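Local atomic coordinates of adenylate kinase (Cryptosporidium parvum Iowa II, PDB entry 3BE4), a protein that probably catalyses reversible phosphoryl transfer between ATP and AMP, and is captured here with an inhibitor that joins two adenosines through five phosphates. Residues 129-142 against 155-168. Sequence-based numbering, arbitrary orientation. Where two conformers were deposited one is given.
Sequences ISGRCTHPASGRIY and DDVTGEPLVWRDDD. With AP5 (bis(adenosine)-5'-pentaphosphate), chain C.
Ile129, at the end of helix 122-130, lays its CG2 methyl against the carboxylate of Asp168. Arg132 grips that carboxylate side-on. Arg132 NE donates to Asp168 OD2 at 2.8 Å, and Arg132 NH2 to Asp168 OD1 at 2.9 Å. The two planes lie 9° apart. Asp168 OD1 is shared with Arg176. The Arg132 guanidinium also lies flat on that of Arg165, centres 3.7 Å apart. Both arginines donate to AP5: Arg132 NH2 reaches O1G at 2.8 Å, while Arg165 uses O2G and O3A. Asp167 holds Arg165 side-on in turn.

Cys133 SG rests on Leu162 CD1, which also touches the Tyr142 ring. Thr134 and Val163 form a single antiparallel, hydrogen-bonded bridge. With CG anti to the backbone N (chi1 179°), the His135 ring stacks on the Asp155 carboxylate, planes 8° apart. His135 NE2 donates to Glu160 OE1 at 2.9 Å, meeting it from above the carboxylate plane, and ND1 pairs with Ser138 OG. Pro136 CG packs on Val163 CG2.

Arg140 bends near its chain end and takes Asp155 side-on, NE to OD1 and NH2 to OD2. Val157 CG2 covers one guanidinium face and Ser138 OG the other. Tyr142 OH donates to Asp155 OD1 at 2.7 Å and accepts from Asp156 N.

Asp155 OD2 accepts hydrogen bonds from N and OG1 of Thr158. His135, Ser138, Asp155 and Thr158 are consistent with the polar lid set of E. coli adenylate kinase, found where Gram-positive relatives bind zinc. At the other end, the acidic partners probably offset the arginine charge and hold both guanidinium groups ready for phosphate.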
loop_
_atom_site.group_PDB
_atom_site.type_symbol
_atom_site.label_atom_id
_atom_site.label_comp_id
_atom_site.label_asym_id
_atom_site.label_seq_id
_atom_site.Cartn_x
_atom_site.Cartn_y
_atom_site.Cartn_z
ATOM N N ILE A 129 -1.439 -11.526 8.115
ATOM C CA ILE A 129 -1.469 -12.131 6.746
ATOM C C ILE A 129 -2.213 -13.471 6.839
ATOM O O ILE A 129 -2.991 -13.814 5.969
ATOM C CB ILE A 129 0.044 -12.279 6.237
ATOM C CG1 ILE A 129 0.568 -10.918 5.885
ATOM C CG2 ILE A 129 -0.106 -13.208 5.072
ATOM C CD1 ILE A 129 2.055 -10.945 5.484
ATOM N N SER A 130 -2.008 -14.202 7.927
ATOM C CA SER A 130 -2.565 -15.554 7.995
ATOM C C SER A 130 -4.104 -15.542 7.952
ATOM O O SER A 130 -4.690 -16.484 7.402
ATOM C CB SER A 130 -2.032 -16.299 9.199
ATOM O OG SER A 130 -2.637 -15.806 10.266
ATOM N N GLY A 131 -4.737 -14.489 8.409
ATOM C CA GLY A 131 -6.213 -14.402 8.363
ATOM C C GLY A 131 -6.747 -13.661 7.152
ATOM O O GLY A 131 -7.978 -13.520 7.091
ATOM N N ARG A 132 -5.930 -13.226 6.243
ATOM C CA ARG A 132 -6.380 -12.310 5.196
ATOM C C ARG A 132 -7.133 -12.994 4.131
ATOM O O ARG A 132 -6.864 -14.136 3.731
ATOM C CB ARG A 132 -5.103 -11.674 4.580
ATOM C CG ARG A 132 -5.502 -10.512 3.695
ATOM C CD ARG A 132 -4.800 -10.333 2.486
ATOM N NE ARG A 132 -3.390 -10.587 2.347
ATOM C CZ ARG A 132 -2.516 -9.629 2.313
ATOM N NH1 ARG A 132 -2.884 -8.345 2.489
ATOM N NH2 ARG A 132 -1.223 -9.979 2.047
ATOM N N CYS A 133 -8.188 -12.377 3.628
ATOM C CA CYS A 133 -8.664 -12.763 2.254
ATOM C C CYS A 133 -9.121 -11.516 1.493
ATOM O O CYS A 133 -9.330 -10.415 2.121
ATOM C CB CYS A 133 -9.898 -13.652 2.330
ATOM S SG CYS A 133 -11.035 -13.308 3.530
ATOM N N THR A 134 -9.196 -11.656 0.175
ATOM C CA THR A 134 -9.239 -10.477 -0.623
ATOM C C THR A 134 -10.331 -10.601 -1.689
ATOM O O THR A 134 -10.605 -11.698 -2.155
ATOM C CB THR A 134 -7.953 -10.342 -1.383
ATOM O OG1 THR A 134 -6.843 -10.269 -0.403
ATOM C CG2 THR A 134 -8.005 -9.070 -2.308
ATOM N N HIS A 135 -11.089 -9.494 -1.919
ATOM C CA HIS A 135 -11.913 -9.455 -3.147
ATOM C C HIS A 135 -11.050 -9.062 -4.360
ATOM O O HIS A 135 -10.567 -7.893 -4.479
ATOM C CB HIS A 135 -13.036 -8.465 -2.810
ATOM C CG HIS A 135 -13.947 -8.294 -3.983
ATOM N ND1 HIS A 135 -14.127 -7.079 -4.628
ATOM C CD2 HIS A 135 -14.628 -9.232 -4.693
ATOM C CE1 HIS A 135 -14.981 -7.259 -5.636
ATOM N NE2 HIS A 135 -15.328 -8.544 -5.687
ATOM N N PRO A 136 -10.758 -10.020 -5.288
ATOM C CA PRO A 136 -9.764 -9.731 -6.339
ATOM C C PRO A 136 -10.091 -8.557 -7.272
ATOM O O PRO A 136 -9.195 -7.852 -7.647
ATOM C CB PRO A 136 -9.601 -11.081 -7.088
ATOM C CG PRO A 136 -10.700 -11.980 -6.559
ATOM C CD PRO A 136 -11.288 -11.405 -5.348
ATOM N N ALA A 137 -11.376 -8.270 -7.530
ATOM C CA ALA A 137 -11.672 -7.240 -8.567
ATOM C C ALA A 137 -11.440 -5.857 -8.029
ATOM O O ALA A 137 -11.124 -4.917 -8.788
ATOM C CB ALA A 137 -13.162 -7.346 -8.964
ATOM N N SER A 138 -11.621 -5.663 -6.711
ATOM C CA SER A 138 -11.585 -4.300 -6.107
ATOM C C SER A 138 -10.365 -4.158 -5.254
ATOM O O SER A 138 -9.881 -3.027 -5.020
ATOM C CB SER A 138 -12.728 -4.007 -5.181
ATOM O OG SER A 138 -12.692 -4.845 -4.010
ATOM N N GLY A 139 -9.840 -5.295 -4.802
ATOM C CA GLY A 139 -8.613 -5.222 -3.948
ATOM C C GLY A 139 -9.071 -5.083 -2.474
ATOM O O GLY A 139 -8.219 -4.922 -1.589
ATOM N N ARG A 140 -10.385 -4.993 -2.186
ATOM C CA ARG A 140 -10.794 -4.935 -0.801
ATOM C C ARG A 140 -10.268 -6.145 0.014
ATOM O O ARG A 140 -10.203 -7.259 -0.504
ATOM C CB ARG A 140 -12.301 -4.923 -0.629
ATOM C CG ARG A 140 -12.942 -3.486 -1.006
ATOM C CD ARG A 140 -14.469 -3.491 -0.664
ATOM N NE ARG A 140 -15.173 -4.173 -1.764
ATOM C CZ ARG A 140 -15.404 -3.666 -2.993
ATOM N NH1 ARG A 140 -15.001 -2.422 -3.328
ATOM N NH2 ARG A 140 -16.043 -4.392 -3.920
ATOM N N ILE A 141 -9.983 -5.871 1.271
ATOM C CA ILE A 141 -9.368 -6.949 2.091
ATOM C C ILE A 141 -10.148 -7.110 3.370
ATOM O O ILE A 141 -10.751 -6.114 3.983
ATOM C CB ILE A 141 -7.950 -6.616 2.744
ATOM C CG1 ILE A 141 -7.523 -5.163 2.812
ATOM C CG2 ILE A 141 -7.029 -7.754 2.993
ATOM C CD1 ILE A 141 -7.096 -4.243 1.685
ATOM N N TYR A 142 -10.136 -8.361 3.833
ATOM C CA TYR A 142 -10.823 -8.692 5.119
ATOM C C TYR A 142 -9.905 -9.564 5.960
ATOM O O TYR A 142 -8.837 -10.033 5.439
ATOM C CB TYR A 142 -12.063 -9.489 4.861
ATOM C CG TYR A 142 -13.030 -8.757 3.922
ATOM C CD1 TYR A 142 -14.071 -8.008 4.475
ATOM C CD2 TYR A 142 -12.870 -8.802 2.550
ATOM C CE1 TYR A 142 -14.938 -7.315 3.633
ATOM C CE2 TYR A 142 -13.708 -8.105 1.693
ATOM C CZ TYR A 142 -14.759 -7.399 2.267
ATOM O OH TYR A 142 -15.625 -6.694 1.372
ATOM N N ASP A 155 -17.570 -10.764 -0.565
ATOM C CA ASP A 155 -17.349 -9.349 -0.512
ATOM C C ASP A 155 -18.616 -8.584 -0.081
ATOM O O ASP A 155 -19.771 -8.831 -0.570
ATOM C CB ASP A 155 -16.844 -8.947 -1.848
ATOM C CG ASP A 155 -16.570 -7.448 -1.944
ATOM O OD1 ASP A 155 -15.686 -6.961 -1.280
ATOM O OD2 ASP A 155 -17.213 -6.732 -2.834
ATOM N N ASP A 156 -18.414 -7.589 0.774
ATOM C CA ASP A 156 -19.535 -6.786 1.311
ATOM C C ASP A 156 -20.247 -5.997 0.222
ATOM O O ASP A 156 -21.445 -5.741 0.362
ATOM C CB ASP A 156 -18.964 -5.730 2.259
ATOM C CG ASP A 156 -18.516 -6.297 3.587
ATOM O OD1 ASP A 156 -18.817 -7.469 3.900
ATOM O OD2 ASP A 156 -17.985 -5.517 4.430
ATOM N N VAL A 157 -19.524 -5.558 -0.787
ATOM C CA VAL A 157 -20.096 -4.641 -1.799
ATOM C C VAL A 157 -20.745 -5.463 -2.917
ATOM O O VAL A 157 -21.942 -5.221 -3.273
ATOM C CB VAL A 157 -19.086 -3.616 -2.348
ATOM C CG1 VAL A 157 -19.802 -2.703 -3.429
ATOM C CG2 VAL A 157 -18.482 -2.742 -1.284
ATOM N N THR A 158 -20.003 -6.414 -3.477
ATOM C CA THR A 158 -20.462 -7.229 -4.683
ATOM C C THR A 158 -21.068 -8.599 -4.406
ATOM O O THR A 158 -21.704 -9.179 -5.301
ATOM C CB THR A 158 -19.362 -7.471 -5.641
ATOM O OG1 THR A 158 -18.379 -8.330 -4.965
ATOM C CG2 THR A 158 -18.657 -6.117 -6.036
ATOM N N GLY A 159 -20.875 -9.152 -3.212
ATOM C CA GLY A 159 -21.292 -10.511 -2.936
ATOM C C GLY A 159 -20.401 -11.552 -3.616
ATOM O O GLY A 159 -20.721 -12.736 -3.560
ATOM N N GLU A 160 -19.272 -11.157 -4.229
ATOM C CA GLU A 160 -18.466 -12.078 -4.989
ATOM C C GLU A 160 -17.504 -12.777 -3.977
ATOM O O GLU A 160 -17.331 -12.286 -2.860
ATOM C CB GLU A 160 -17.695 -11.359 -6.018
ATOM C CG GLU A 160 -18.597 -10.858 -7.280
ATOM C CD GLU A 160 -17.911 -9.852 -8.158
ATOM O OE1 GLU A 160 -16.691 -9.476 -8.024
ATOM O OE2 GLU A 160 -18.640 -9.409 -9.127
ATOM N N PRO A 161 -16.976 -13.934 -4.378
ATOM C CA PRO A 161 -16.187 -14.717 -3.385
ATOM C C PRO A 161 -14.908 -13.946 -3.015
ATOM O O PRO A 161 -14.260 -13.215 -3.854
ATOM C CB PRO A 161 -15.763 -15.932 -4.210
ATOM C CG PRO A 161 -16.815 -16.072 -5.370
ATOM C CD PRO A 161 -17.143 -14.643 -5.672
ATOM N N LEU A 162 -14.503 -14.253 -1.767
ATOM C CA LEU A 162 -13.148 -13.789 -1.343
ATOM C C LEU A 162 -12.167 -14.897 -1.623
ATOM O O LEU A 162 -12.535 -16.078 -1.607
ATOM C CB LEU A 162 -13.228 -13.523 0.157
ATOM C CG LEU A 162 -14.265 -12.429 0.516
ATOM C CD1 LEU A 162 -14.257 -12.109 1.986
ATOM C CD2 LEU A 162 -14.040 -11.200 -0.338
ATOM N N VAL A 163 -10.921 -14.544 -1.826
ATOM C CA VAL A 163 -9.911 -15.472 -2.289
ATOM C C VAL A 163 -8.555 -15.232 -1.594
ATOM O O VAL A 163 -8.310 -14.223 -0.942
ATOM C CB VAL A 163 -9.733 -15.559 -3.842
ATOM C CG1 VAL A 163 -11.135 -15.736 -4.516
ATOM C CG2 VAL A 163 -9.000 -14.299 -4.250
ATOM N N TRP A 164 -7.739 -16.257 -1.671
ATOM C CA TRP A 164 -6.352 -16.319 -1.152
ATOM C C TRP A 164 -5.508 -15.527 -2.147
ATOM O O TRP A 164 -5.826 -15.363 -3.311
ATOM C CB TRP A 164 -5.907 -17.770 -1.111
ATOM C CG TRP A 164 -4.471 -17.956 -0.491
ATOM C CD1 TRP A 164 -4.100 -17.514 0.744
ATOM C CD2 TRP A 164 -3.418 -18.608 -1.125
ATOM N NE1 TRP A 164 -2.770 -17.936 0.899
ATOM C CE2 TRP A 164 -2.383 -18.658 -0.216
ATOM C CE3 TRP A 164 -3.280 -19.166 -2.380
ATOM C CZ2 TRP A 164 -1.058 -19.215 -0.594
ATOM C CZ3 TRP A 164 -2.032 -19.807 -2.755
ATOM C CH2 TRP A 164 -0.950 -19.777 -1.837
ATOM N N ARG A 165 -4.411 -14.952 -1.591
ATOM C CA ARG A 165 -3.301 -14.347 -2.380
ATOM C C ARG A 165 -2.100 -15.286 -2.441
ATOM O O ARG A 165 -1.642 -15.663 -1.394
ATOM C CB ARG A 165 -2.847 -13.005 -1.738
ATOM C CG ARG A 165 -3.540 -11.844 -2.432
ATOM C CD ARG A 165 -3.241 -10.541 -1.654
ATOM N NE ARG A 165 -1.789 -10.301 -1.537
ATOM C CZ ARG A 165 -1.245 -9.121 -1.135
ATOM N NH1 ARG A 165 -2.028 -8.147 -0.718
ATOM N NH2 ARG A 165 0.109 -9.038 -1.029
ATOM N N ASP A 166 -1.680 -15.570 -3.647
ATOM C CA ASP A 166 -0.639 -16.578 -3.807
ATOM C C ASP A 166 0.623 -16.133 -3.179
ATOM O O ASP A 166 1.445 -17.058 -2.913
ATOM C CB ASP A 166 -0.376 -16.866 -5.256
ATOM C CG ASP A 166 -1.490 -17.671 -5.921
ATOM O OD1 ASP A 166 -1.338 -18.799 -6.351
ATOM O OD2 ASP A 166 -2.644 -17.168 -6.138
ATOM N N ASP A 167 0.841 -14.833 -2.885
ATOM C CA ASP A 167 2.105 -14.509 -2.239
ATOM C C ASP A 167 2.062 -14.637 -0.698
ATOM O O ASP A 167 3.046 -14.327 -0.005
ATOM C CB ASP A 167 2.549 -13.062 -2.629
ATOM C CG ASP A 167 1.582 -11.955 -2.230
ATOM O OD1 ASP A 167 0.401 -12.209 -2.211
ATOM O OD2 ASP A 167 1.998 -10.742 -2.163
ATOM N N ASP A 168 0.878 -15.036 -0.184
ATOM C CA ASP A 168 0.697 -15.233 1.219
ATOM C C ASP A 168 1.162 -16.642 1.694
ATOM O O ASP A 168 1.015 -16.979 2.892
ATOM C CB ASP A 168 -0.744 -14.889 1.630
ATOM C CG ASP A 168 -0.916 -13.339 1.680
ATOM O OD1 ASP A 168 0.047 -12.508 1.635
ATOM O OD2 ASP A 168 -2.141 -12.953 1.691
HETATM P PA AP5 C . 1.388 -5.498 -2.026
HETATM O O1A AP5 C . 0.039 -5.937 -2.619
HETATM O O2A AP5 C . 1.579 -4.110 -1.629
HETATM O O3A AP5 C . 1.751 -6.464 -0.802
HETATM P PB AP5 C . 2.629 -6.218 0.499
HETATM O O1B AP5 C . 3.644 -5.206 0.266
HETATM O O2B AP5 C . 3.009 -7.606 1.029
HETATM O O3B AP5 C . 1.447 -5.555 1.494
HETATM P PG AP5 C . -0.021 -6.037 1.746
HETATM O O1G AP5 C . 0.022 -7.491 2.064
HETATM O O2G AP5 C . -0.829 -5.549 0.615
HETATM O O3G AP5 C . -0.238 -5.202 3.071
HETATM P PD AP5 C . -1.214 -3.967 3.500
HETATM O O1D AP5 C . -1.942 -3.523 2.305
HETATM O O2D AP5 C . -0.363 -3.054 4.281
HETATM O O3D AP5 C . -2.174 -4.673 4.568
HETATM P PE AP5 C . -3.727 -5.001 4.424
HETATM O O1E AP5 C . -3.920 -5.831 3.269
HETATM O O2E AP5 C . -4.572 -3.750 4.552
HETATM O O5F AP5 C . 2.606 -5.813 -3.011
HETATM C C5F AP5 C . 2.491 -7.103 -3.633
HETATM C C4F AP5 C . 3.965 -7.387 -4.144
HETATM O O4F AP5 C . 4.109 -6.689 -5.358
HETATM C C3F AP5 C . 5.114 -6.981 -3.301
HETATM O O3F AP5 C . 5.409 -7.941 -2.311
HETATM C C2F AP5 C . 6.177 -6.951 -4.419
HETATM O O2F AP5 C . 6.474 -8.317 -4.906
HETATM C C1F AP5 C . 5.464 -6.228 -5.547
HETATM N N9A AP5 C . 5.573 -4.803 -5.384
HETATM C C8A AP5 C . 4.472 -3.970 -5.040
HETATM N N7A AP5 C . 4.862 -2.707 -4.979
HETATM C C5A AP5 C . 6.225 -2.680 -5.335
HETATM C C6A AP5 C . 7.109 -1.630 -5.493
HETATM N N6A AP5 C . 6.938 -0.340 -5.179
HETATM N N1A AP5 C . 8.413 -2.031 -5.874
HETATM C C2A AP5 C . 8.643 -3.295 -6.153
HETATM N N3A AP5 C . 7.811 -4.351 -6.024
HETATM C C4A AP5 C . 6.496 -3.988 -5.660
HETATM O O5J AP5 C . -3.968 -5.762 5.777
HETATM C C5J AP5 C . -3.424 -7.160 5.964
HETATM C C4J AP5 C . -4.456 -7.863 6.871
HETATM O O4J AP5 C . -4.598 -7.289 8.185
HETATM C C3J AP5 C . -5.826 -7.985 6.199
HETATM O O3J AP5 C . -6.388 -9.241 6.515
HETATM C C2J AP5 C . -6.527 -6.931 6.997
HETATM O O2J AP5 C . -7.920 -7.199 7.084
HETATM C C1J AP5 C . -6.078 -6.970 8.391
HETATM N N9B AP5 C . -6.029 -5.775 9.176
HETATM C C8B AP5 C . -5.820 -4.477 8.715
HETATM N N7B AP5 C . -5.777 -3.658 9.782
HETATM C C5B AP5 C . -5.963 -4.410 10.917
HETATM C C6B AP5 C . -5.845 -4.132 12.315
HETATM N N6B AP5 C . -5.627 -2.882 12.724
HETATM N N1B AP5 C . -6.038 -5.158 13.190
HETATM C C2B AP5 C . -6.188 -6.470 12.716
HETATM N N3B AP5 C . -6.215 -6.812 11.392
HETATM C C4B AP5 C . -6.004 -5.794 10.478
HETATM O O HOH W 1 -4.470 -14.305 1.447
HETATM O O HOH W 2 -6.234 -12.809 0.152
HETATM O O HOH W 3 -4.928 -7.976 -0.527
HETATM O O HOH W 4 -13.697 -10.488 -7.770
#